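Local coordinates for protein serine acetyltransferase (Entamoeba histolytica, PDB 3Q1X) that probably acetylates the hydroxyl of L-serine, a step of cysteine biosynthesis, using a left-handed beta-helix of hexapeptide repeats in a trimeric assembly, at residues A[182-187]-A[196-201]. Sequence-based numbering, arbitrary orientation.
Sequences VGVVIG and CRIYQS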
ATOM      1  N   VAL A 182       5.701   5.205  -2.033  1.00 14.46           N
ATOM      2  CA  VAL A 182       4.375   4.793  -2.488  1.00 14.78           C
ATOM      3  C   VAL A 182       4.118   5.274  -3.915  1.00 15.09           C
ATOM      4  O   VAL A 182       4.291   6.465  -4.225  1.00 16.10           O
ATOM      5  CB  VAL A 182       3.260   5.226  -1.522  1.00 14.10           C
ATOM      6  CG1 VAL A 182       1.896   5.025  -2.155  1.00 15.25           C
ATOM      7  CG2 VAL A 182       3.352   4.417  -0.235  1.00 15.64           C
ATOM      8  N   GLY A 183       3.722   4.340  -4.774  1.00 15.57           N
ATOM      9  CA  GLY A 183       3.375   4.648  -6.163  1.00 15.65           C
ATOM     10  C   GLY A 183       4.520   4.583  -7.153  1.00 16.01           C
ATOM     11  O   GLY A 183       4.298   4.798  -8.349  1.00 16.45           O
ATOM     12  N   VAL A 184       5.740   4.325  -6.673  1.00 15.33           N
ATOM     13  CA  VAL A 184       6.874   4.068  -7.560  1.00 15.68           C
ATOM     14  C   VAL A 184       6.618   2.828  -8.418  1.00 15.99           C
ATOM     15  O   VAL A 184       6.255   1.758  -7.911  1.00 15.92           O
ATOM     16  CB  VAL A 184       8.215   3.967  -6.775  1.00 15.10           C
ATOM     17  CG1 VAL A 184       9.347   3.451  -7.643  1.00 16.25           C
ATOM     18  CG2 VAL A 184       8.573   5.319  -6.199  1.00 16.33           C
ATOM     19  N   VAL A 185       6.799   2.989  -9.721  1.00 16.53           N
ATOM     20  CA  VAL A 185       6.668   1.888 -10.669  1.00 16.88           C
ATOM     21  C   VAL A 185       7.912   1.878 -11.548  1.00 17.36           C
ATOM     22  O   VAL A 185       8.249   2.880 -12.185  1.00 17.90           O
ATOM     23  CB  VAL A 185       5.380   2.002 -11.530  1.00 17.21           C
ATOM     24  CG1 VAL A 185       5.386   0.995 -12.678  1.00 18.05           C
ATOM     25  CG2 VAL A 185       4.144   1.801 -10.671  1.00 16.20           C
ATOM     26  N   ILE A 186       8.598   0.740 -11.574  1.00 17.24           N
ATOM     27  CA  ILE A 186       9.819   0.600 -12.367  1.00 17.42           C
ATOM     28  C   ILE A 186       9.656  -0.675 -13.206  1.00 17.73           C
ATOM     29  O   ILE A 186       9.581  -1.775 -12.660  1.00 18.70           O
ATOM     30  CB  ILE A 186      11.094   0.557 -11.473  1.00 17.16           C
ATOM     31  CG1 ILE A 186      11.204   1.822 -10.599  1.00 17.00           C
ATOM     32  CG2 ILE A 186      12.349   0.370 -12.328  1.00 16.73           C
ATOM     33  CD1 ILE A 186      12.372   1.814  -9.638  1.00 15.84           C
ATOM     34  N   GLY A 187       9.582  -0.515 -14.525  1.00 18.07           N
ATOM     35  CA  GLY A 187       9.240  -1.608 -15.439  1.00 17.61           C
ATOM     36  C   GLY A 187      10.303  -2.654 -15.734  1.00 17.76           C
ATOM     37  O   GLY A 187      11.496  -2.501 -15.410  1.00 17.72           O
ATOM     38  N   CYS A 196      20.829   6.973  -8.175  1.00 20.56           N
ATOM     39  CA  CYS A 196      19.498   7.406  -8.566  1.00 20.28           C
ATOM     40  C   CYS A 196      18.687   7.644  -7.308  1.00 19.88           C
ATOM     41  O   CYS A 196      18.653   6.799  -6.406  1.00 19.77           O
ATOM     42  CB  CYS A 196      18.816   6.384  -9.470  1.00 20.70           C
ATOM     43  SG  CYS A 196      17.292   6.987 -10.205  1.00 21.71           S
ATOM     44  N   ARG A 197      18.080   8.821  -7.232  1.00 19.40           N
ATOM     45  CA  ARG A 197      17.219   9.186  -6.119  1.00 19.32           C
ATOM     46  C   ARG A 197      15.802   9.364  -6.638  1.00 19.28           C
ATOM     47  O   ARG A 197      15.554  10.214  -7.491  1.00 18.84           O
ATOM     48  CB  ARG A 197      17.711  10.480  -5.467  1.00 19.49           C
ATOM     49  CG  ARG A 197      17.009  10.843  -4.175  1.00 21.03           C
ATOM     50  CD  ARG A 197      17.628  12.095  -3.574  1.00 23.48           C
ATOM     51  NE  ARG A 197      19.036  11.898  -3.230  1.00 24.24           N
ATOM     52  CZ  ARG A 197      19.882  12.865  -2.894  1.00 24.99           C
ATOM     53  NH1 ARG A 197      19.489  14.135  -2.865  1.00 24.93           N
ATOM     54  NH2 ARG A 197      21.136  12.558  -2.596  1.00 26.54           N
ATOM     55  N   ILE A 198      14.879   8.559  -6.125  1.00 18.71           N
ATOM     56  CA  ILE A 198      13.505   8.518  -6.634  1.00 19.24           C
ATOM     57  C   ILE A 198      12.503   8.764  -5.514  1.00 19.21           C
ATOM     58  O   ILE A 198      12.602   8.165  -4.443  1.00 20.17           O
ATOM     59  CB  ILE A 198      13.197   7.155  -7.332  1.00 19.03           C
ATOM     60  CG1 ILE A 198      14.065   6.978  -8.584  1.00 19.98           C
ATOM     61  CG2 ILE A 198      11.708   7.005  -7.660  1.00 20.08           C
ATOM     62  CD1 ILE A 198      13.865   5.650  -9.313  1.00 20.92           C
ATOM     63  N   TYR A 199      11.530   9.627  -5.786  1.00 18.52           N
ATOM     64  CA  TYR A 199      10.477   9.951  -4.843  1.00 17.82           C
ATOM     65  C   TYR A 199       9.150   9.236  -5.122  1.00 17.72           C
ATOM     66  O   TYR A 199       8.986   8.520  -6.133  1.00 17.19           O
ATOM     67  CB  TYR A 199      10.282  11.465  -4.774  1.00 18.06           C
ATOM     68  CG  TYR A 199      11.430  12.136  -4.087  1.00 18.08           C
ATOM     69  CD1 TYR A 199      11.432  12.302  -2.700  1.00 18.49           C
ATOM     70  CD2 TYR A 199      12.553  12.561  -4.810  1.00 18.36           C
ATOM     71  CE1 TYR A 199      12.508  12.899  -2.051  1.00 17.44           C
ATOM     72  CE2 TYR A 199      13.642  13.161  -4.166  1.00 19.32           C
ATOM     73  CZ  TYR A 199      13.606  13.329  -2.789  1.00 20.29           C
ATOM     74  OH  TYR A 199      14.669  13.909  -2.143  1.00 20.55           O
ATOM     75  N   GLN A 200       8.212   9.446  -4.204  1.00 17.65           N
ATOM     76  CA  GLN A 200       6.877   8.869  -4.271  1.00 17.84           C
ATOM     77  C   GLN A 200       6.233   9.139  -5.629  1.00 18.29           C
ATOM     78  O   GLN A 200       6.498  10.175  -6.252  1.00 17.96           O
ATOM     79  CB  GLN A 200       6.003   9.405  -3.122  1.00 17.96           C
ATOM     80  CG  GLN A 200       5.798  10.932  -3.073  1.00 18.17           C
ATOM     81  CD  GLN A 200       6.880  11.684  -2.304  1.00 17.95           C
ATOM     82  OE1 GLN A 200       8.025  11.261  -2.245  1.00 18.75           O
ATOM     83  NE2 GLN A 200       6.512  12.831  -1.735  1.00 20.27           N
ATOM     84  N   SER A 201       5.435   8.183  -6.098  1.00 18.70           N
ATOM     85  CA  SER A 201       4.617   8.346  -7.301  1.00 19.58           C
ATOM     86  C   SER A 201       5.379   8.519  -8.618  1.00 19.89           C
ATOM     87  O   SER A 201       4.815   9.019  -9.603  1.00 20.67           O
ATOM     88  CB  SER A 201       3.642   9.515  -7.098  1.00 19.46           C
ATOM     89  OG  SER A 201       2.594   9.142  -6.222  1.00 22.37           O
TER
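Gln200, whose CB packs 3.6 Å from Val182 O, places OE1 at the edge of the Tyr199 ring, in its plane; neither ring face meets residues 182-187. The setting exemplifies a left-handed beta-helix: strands 185-186 and 197-198 belong to different sheets of the coiled prism, and inward aliphatic groups bridge them. With Gln200 CG wedged between backbone N and carbonyl carbon (chi1 59°) and a bend at chi2, the amide leads away from residues 182-187, and NE2 is hydrogen-bonded to Thr203 OG1 of the second subunit. Tyr199 OH is likewise held by His208 N of that subunit, and the nearest atoms of the Tyr199 side chain and a bound serine are about 4 Å apart. Val184 and Ile198 run obliquely past one another, with their CG2 methyls 3.8 Å apart. Ile186 CG1, anti to the carbonyl carbon (chi1 -58°), with an extended chi2, carries CD1 out tip to tip with Ile198 CD1, 4.1 Å away. At the corner, a backbone hydrogen bond joins Ser201 N to Val182 O (2.8 Å); it is bent, at 138° about the hydrogen. Nearby, Val184 CG2 comes within 3.2 Å of Tyr199 O.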